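Local coordinates for cysteine-rich repeat secretory protein 15 (Arabidopsis thaliana, PDB 6GRF) that probably modulates cell-to-cell trafficking at plasmodesmata, carrying two tandem cysteine-rich DUF26 domains in its ectodomain, at residues 65-70 with 169-174; 165-170 with 206-211. One frame throughout, in Å; residues are numbered along the deposited sequence. Where two conformers were deposited one is given.

Interaction 1 joins the two DUF26 domains, whereas interaction 2 lies inside the second one. Each domain has a five-stranded antiparallel sheet: residues 65-70 run off strand 62-68 of the first, and 169-174 off strand 164-170 of the second. Interaction 2 pairs this last strand with its neighbour 207-213. Along the chain, 65-70 comes first, then 165-174, which serves both contacts and shares Gln169 and Cys170 between them, and finally 206-211. The contact centres are about 11 Å apart. Gln206 links them directly through Asp173 and the backbone of Val171, so the turn that meets the first domain is tied to the sheet of the second.

Interaction 1 (65-70 with 169-174); sequences LYQCRD and QCVGDL
Leu65 meets Val171 and Asp173 at one end of the contact, and Gln67 and Asp70 approach Gly172 and Gln169 along the rest of it. The two segments run roughly antiparallel, but no clear hydrogen bond joins their backbones; the contact is made largely by side chains. With chi1 at 55°, Leu65 brings both methyls against CG1 of Val171, CD2 at 3.9 Å from it. CD2 of Leu65 also reaches 3.6 Å from CG of Asp173, the two side chains crossing at about a right angle. The carboxylate of Asp173 finds its polar partners beyond this contact, at Gln206 and the backbone N of Gly116. The turn itself, type I from Val171 to Leu174, is closed by Leu174 N to Val171 O at 3.2 Å.

Gln67 extends toward the second domain with CG anti to N (chi1 177°), then bends at chi2, which brings its amide beside the peptide of Gly172. As modelled, NE2 of Gln67 lies 2.8 Å from N of Gly172, a nitrogen pair suggesting that the amide is turned over; reversed, it could accept a hydrogen bond. Gln169, also bent at chi2, holds its amide nearly parallel to that of Gln67, the planes 13° apart. Its OE1 is modelled 3.2 Å from OD2 of Asp70, again probably the wrong way round. Arg69 touches Gln169 only through its CA and CG; its guanidinium makes a salt bridge to Asp71, and the residue a cation-pi contact with Tyr167.

The contact therefore sets an apolar patch at Leu65 and Val171 beside two buried, neutral amides, which, if turned over, could probably serve the N-H of Gly172 and the carboxylate of Asp70 without adding net charge.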
loop_
_atom_site.group_PDB
_atom_site.type_symbol
_atom_site.label_atom_id
_atom_site.label_comp_id
_atom_site.label_asym_id
_atom_site.label_seq_id
_atom_site.Cartn_x
_atom_site.Cartn_y
_atom_site.Cartn_z
ATOM N N LEU A 65 5.916 0.240 -9.142
ATOM C CA LEU A 65 6.732 0.104 -7.955
ATOM C C LEU A 65 6.209 -1.059 -7.105
ATOM O O LEU A 65 5.120 -1.599 -7.344
ATOM C CB LEU A 65 6.735 1.426 -7.174
ATOM C CG LEU A 65 5.374 2.017 -6.785
ATOM C CD1 LEU A 65 4.665 1.208 -5.713
ATOM C CD2 LEU A 65 5.540 3.443 -6.320
ATOM N N TYR A 66 7.027 -1.448 -6.125
ATOM C CA TYR A 66 6.630 -2.341 -5.068
ATOM C C TYR A 66 7.154 -1.767 -3.750
ATOM O O TYR A 66 8.124 -1.024 -3.720
ATOM C CB TYR A 66 7.151 -3.760 -5.305
ATOM C CG TYR A 66 8.643 -3.898 -5.136
ATOM C CD1 TYR A 66 9.198 -4.299 -3.932
ATOM C CD2 TYR A 66 9.508 -3.611 -6.181
ATOM C CE1 TYR A 66 10.569 -4.402 -3.765
ATOM C CE2 TYR A 66 10.883 -3.716 -6.031
ATOM C CZ TYR A 66 11.418 -4.110 -4.816
ATOM O OH TYR A 66 12.770 -4.203 -4.664
ATOM N N GLN A 67 6.473 -2.123 -2.658
ATOM C CA GLN A 67 6.883 -1.750 -1.305
ATOM C C GLN A 67 6.579 -2.946 -0.403
ATOM O O GLN A 67 5.421 -3.315 -0.284
ATOM C CB GLN A 67 6.143 -0.476 -0.886
ATOM C CG GLN A 67 6.444 -0.024 0.532
ATOM C CD GLN A 67 7.880 0.425 0.666
ATOM O OE1 GLN A 67 8.716 -0.249 1.268
ATOM N NE2 GLN A 67 8.177 1.581 0.122
ATOM N N CYS A 68 7.618 -3.562 0.169
ATOM C CA CYS A 68 7.440 -4.557 1.220
ATOM C C CYS A 68 7.305 -3.844 2.569
ATOM O O CYS A 68 7.742 -2.711 2.727
ATOM C CB CYS A 68 8.605 -5.534 1.293
ATOM S SG CYS A 68 8.733 -6.584 -0.178
ATOM N N ARG A 69 6.700 -4.534 3.538
ATOM C CA ARG A 69 6.744 -4.076 4.912
ATOM C C ARG A 69 8.217 -3.918 5.304
ATOM O O ARG A 69 8.984 -4.859 5.204
ATOM C CB ARG A 69 5.993 -5.042 5.830
ATOM C CG ARG A 69 4.547 -4.644 6.082
ATOM C CD ARG A 69 3.805 -5.644 6.956
ATOM N NE ARG A 69 4.300 -5.704 8.321
ATOM C CZ ARG A 69 3.803 -4.998 9.337
ATOM N NH1 ARG A 69 2.928 -4.034 9.100
ATOM N NH2 ARG A 69 4.168 -5.259 10.584
ATOM N N ASP A 70 8.586 -2.708 5.733
ATOM C CA ASP A 70 9.967 -2.345 6.061
ATOM C C ASP A 70 10.471 -3.097 7.301
ATOM O O ASP A 70 11.666 -3.107 7.550
ATOM C CB ASP A 70 10.103 -0.838 6.303
ATOM C CG ASP A 70 10.546 -0.026 5.098
ATOM O OD1 ASP A 70 11.396 -0.525 4.330
ATOM O OD2 ASP A 70 10.046 1.112 4.941
ATOM N N GLN A 169 2.737 3.182 7.186
ATOM C CA GLN A 169 3.774 2.953 6.181
ATOM C C GLN A 169 3.513 3.944 5.044
ATOM O O GLN A 169 2.371 4.077 4.604
ATOM C CB GLN A 169 3.722 1.486 5.740
ATOM C CG GLN A 169 4.522 1.130 4.487
ATOM C CD GLN A 169 5.851 0.482 4.790
ATOM O OE1 GLN A 169 6.909 1.075 4.567
ATOM N NE2 GLN A 169 5.818 -0.729 5.319
ATOM N N CYS A 170 4.560 4.681 4.654
ATOM C CA CYS A 170 4.587 5.456 3.402
ATOM C C CYS A 170 5.309 4.664 2.313
ATOM O O CYS A 170 6.380 4.092 2.563
ATOM C CB CYS A 170 5.313 6.779 3.580
ATOM S SG CYS A 170 4.283 8.012 4.407
ATOM N N VAL A 171 4.752 4.687 1.099
ATOM C CA VAL A 171 5.406 4.063 -0.046
ATOM C C VAL A 171 6.651 4.892 -0.386
ATOM O O VAL A 171 6.613 6.102 -0.366
ATOM C CB VAL A 171 4.444 3.911 -1.235
ATOM C CG1 VAL A 171 5.152 3.348 -2.456
ATOM C CG2 VAL A 171 3.258 3.034 -0.869
ATOM N N GLY A 172 7.740 4.202 -0.728
ATOM C CA GLY A 172 9.101 4.756 -0.798
ATOM C C GLY A 172 9.333 5.747 -1.936
ATOM O O GLY A 172 10.426 6.252 -2.032
ATOM N N ASP A 173 8.317 6.033 -2.768
ATOM C CA ASP A 173 8.418 7.025 -3.849
ATOM C C ASP A 173 8.083 8.443 -3.357
ATOM O O ASP A 173 8.282 9.396 -4.089
ATOM C CB ASP A 173 7.565 6.638 -5.068
ATOM C CG ASP A 173 6.051 6.717 -4.894
ATOM O OD1 ASP A 173 5.569 6.357 -3.812
ATOM O OD2 ASP A 173 5.362 7.096 -5.870
ATOM N N LEU A 174 7.631 8.595 -2.103
ATOM C CA LEU A 174 7.204 9.893 -1.567
ATOM C C LEU A 174 8.366 10.616 -0.886
ATOM O O LEU A 174 9.165 10.014 -0.203
ATOM C CB LEU A 174 6.092 9.665 -0.537
ATOM C CG LEU A 174 4.716 9.274 -1.064
ATOM C CD1 LEU A 174 3.697 9.374 0.061
ATOM C CD2 LEU A 174 4.292 10.148 -2.236
#

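Interaction 2 (165-170 with 206-211)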
loop_
_atom_site.group_PDB
_atom_site.type_symbol
_atom_site.label_atom_id
_atom_site.label_comp_id
_atom_site.label_asym_id
_atom_site.label_seq_id
_atom_site.Cartn_x
_atom_site.Cartn_y
_atom_site.Cartn_z
ATOM N N GLU A 165 -2.623 -0.058 19.741
ATOM C CA GLU A 165 -1.451 -0.226 18.883
ATOM C C GLU A 165 -1.797 0.292 17.484
ATOM O O GLU A 165 -2.951 0.212 17.066
ATOM C CB GLU A 165 -1.035 -1.695 18.746
ATOM C CG GLU A 165 0.076 -2.140 19.691
ATOM C CD GLU A 165 1.163 -2.983 19.034
ATOM O OE1 GLU A 165 1.802 -2.489 18.083
ATOM O OE2 GLU A 165 1.374 -4.134 19.473
ATOM N N GLY A 166 -0.781 0.798 16.780
ATOM C CA GLY A 166 -0.921 1.334 15.439
ATOM C C GLY A 166 0.290 1.035 14.569
ATOM O O GLY A 166 1.366 0.787 15.063
ATOM N N TYR A 167 0.077 1.072 13.251
ATOM C CA TYR A 167 1.113 0.869 12.252
ATOM C C TYR A 167 0.782 1.769 11.059
ATOM O O TYR A 167 -0.387 1.862 10.644
ATOM C CB TYR A 167 1.210 -0.602 11.842
ATOM C CG TYR A 167 2.339 -0.895 10.893
ATOM C CD1 TYR A 167 2.213 -0.650 9.532
ATOM C CD2 TYR A 167 3.554 -1.368 11.359
ATOM C CE1 TYR A 167 3.262 -0.880 8.658
ATOM C CE2 TYR A 167 4.613 -1.605 10.494
ATOM C CZ TYR A 167 4.460 -1.371 9.140
ATOM O OH TYR A 167 5.487 -1.606 8.278
ATOM N N ALA A 168 1.792 2.487 10.582
ATOM C CA ALA A 168 1.682 3.273 9.355
ATOM C C ALA A 168 2.938 3.080 8.501
ATOM O O ALA A 168 4.026 2.854 9.017
ATOM C CB ALA A 168 1.466 4.732 9.661
ATOM N N GLN A 169 2.737 3.182 7.186
ATOM C CA GLN A 169 3.774 2.953 6.181
ATOM C C GLN A 169 3.513 3.944 5.044
ATOM O O GLN A 169 2.371 4.077 4.604
ATOM C CB GLN A 169 3.722 1.486 5.740
ATOM C CG GLN A 169 4.522 1.130 4.487
ATOM C CD GLN A 169 5.851 0.482 4.790
ATOM O OE1 GLN A 169 6.909 1.075 4.567
ATOM N NE2 GLN A 169 5.818 -0.729 5.319
ATOM N N CYS A 170 4.560 4.681 4.654
ATOM C CA CYS A 170 4.587 5.456 3.402
ATOM C C CYS A 170 5.309 4.664 2.313
ATOM O O CYS A 170 6.380 4.092 2.563
ATOM C CB CYS A 170 5.313 6.779 3.580
ATOM S SG CYS A 170 4.283 8.012 4.407
ATOM N N GLN A 206 -0.592 6.119 -1.736
ATOM C CA GLN A 206 0.865 6.164 -1.478
ATOM C C GLN A 206 1.232 5.906 0.003
ATOM O O GLN A 206 2.413 6.013 0.378
ATOM C CB GLN A 206 1.399 7.518 -1.940
ATOM C CG GLN A 206 1.283 7.752 -3.445
ATOM C CD GLN A 206 2.513 7.286 -4.186
ATOM O OE1 GLN A 206 3.025 6.197 -3.944
ATOM N NE2 GLN A 206 3.015 8.127 -5.078
ATOM N N CYS A 207 0.253 5.541 0.838
ATOM C CA CYS A 207 0.509 5.254 2.256
ATOM C C CYS A 207 -0.671 4.484 2.844
ATOM O O CYS A 207 -1.722 4.366 2.204
ATOM C CB CYS A 207 0.744 6.531 3.055
ATOM S SG CYS A 207 -0.676 7.657 3.121
ATOM N N TYR A 208 -0.470 3.942 4.050
ATOM C CA TYR A 208 -1.576 3.405 4.826
ATOM C C TYR A 208 -1.280 3.492 6.330
ATOM O O TYR A 208 -0.159 3.716 6.762
ATOM C CB TYR A 208 -1.903 1.971 4.414
ATOM C CG TYR A 208 -0.899 0.915 4.796
ATOM C CD1 TYR A 208 0.116 0.535 3.931
ATOM C CD2 TYR A 208 -0.998 0.236 5.998
ATOM C CE1 TYR A 208 1.007 -0.478 4.258
ATOM C CE2 TYR A 208 -0.108 -0.766 6.350
ATOM C CZ TYR A 208 0.899 -1.131 5.475
ATOM O OH TYR A 208 1.773 -2.126 5.815
ATOM N N ALA A 209 -2.337 3.292 7.108
ATOM C CA ALA A 209 -2.306 3.369 8.545
ATOM C C ALA A 209 -3.420 2.482 9.104
ATOM O O ALA A 209 -4.510 2.425 8.530
ATOM C CB ALA A 209 -2.463 4.800 8.976
ATOM N N ARG A 210 -3.095 1.779 10.197
ATOM C CA ARG A 210 -3.963 0.823 10.878
ATOM C C ARG A 210 -3.847 1.083 12.379
ATOM O O ARG A 210 -2.800 1.440 12.850
ATOM C CB ARG A 210 -3.534 -0.644 10.712
ATOM C CG ARG A 210 -3.339 -1.134 9.288
ATOM C CD ARG A 210 -3.420 -2.650 9.138
ATOM N NE ARG A 210 -2.175 -3.321 9.479
ATOM C CZ ARG A 210 -1.848 -3.721 10.705
ATOM N NH1 ARG A 210 -2.721 -3.570 11.690
ATOM N NH2 ARG A 210 -0.658 -4.258 10.939
ATOM N N TYR A 211 -4.925 0.843 13.114
ATOM C CA TYR A 211 -4.837 0.734 14.578
ATOM C C TYR A 211 -5.754 -0.407 15.023
ATOM O O TYR A 211 -6.695 -0.764 14.321
ATOM C CB TYR A 211 -5.190 2.054 15.275
ATOM C CG TYR A 211 -6.669 2.331 15.281
ATOM C CD1 TYR A 211 -7.497 1.767 16.238
ATOM C CD2 TYR A 211 -7.255 3.076 14.274
ATOM C CE1 TYR A 211 -8.866 1.962 16.209
ATOM C CE2 TYR A 211 -8.619 3.303 14.245
ATOM C CZ TYR A 211 -9.426 2.743 15.216
ATOM O OH TYR A 211 -10.771 2.955 15.183
#
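Tyr167 with Arg210 and Gln169 with Tyr208 form the hydrogen-bonded pairs of this antiparallel ladder. In the first, Tyr167 N donates to Arg210 O at 2.9 Å and Arg210 N to Tyr167 O at 2.7 Å; the second repeats the pattern. Between and beyond them lie the non-hydrogen-bonded pairs Gly166-Tyr211, Ala168-Ala209 and Cys170-Cys207, with CA-H...O contacts such as Ala168 CA to Tyr208 O at 3.2 Å.

Side chains pack together on the face that carries Tyr167, Gln169, Tyr208 and Arg210. A chi1 of 71° swings the Tyr208 ring toward strand 164-170: CB of Gln169 makes a CH-pi contact over one face, 4.1 Å from the ring centroid. Tyr208 OH approaches the Tyr167 ring obliquely, 3.4 Å from CE1 of Tyr167. The guanidinium of Arg210 has one face over CB of Tyr167, offset toward the rim.

On the other face, helix 176-193 packs on Ala168, Cys170 and Cys207 through Leu183, and the disulfides Cys170-Cys179 and Cys207-Cys182 tie both strands to this helix. Within the sheet, strand 156-161 borders 164-170, and strand 199-204 borders 207-213.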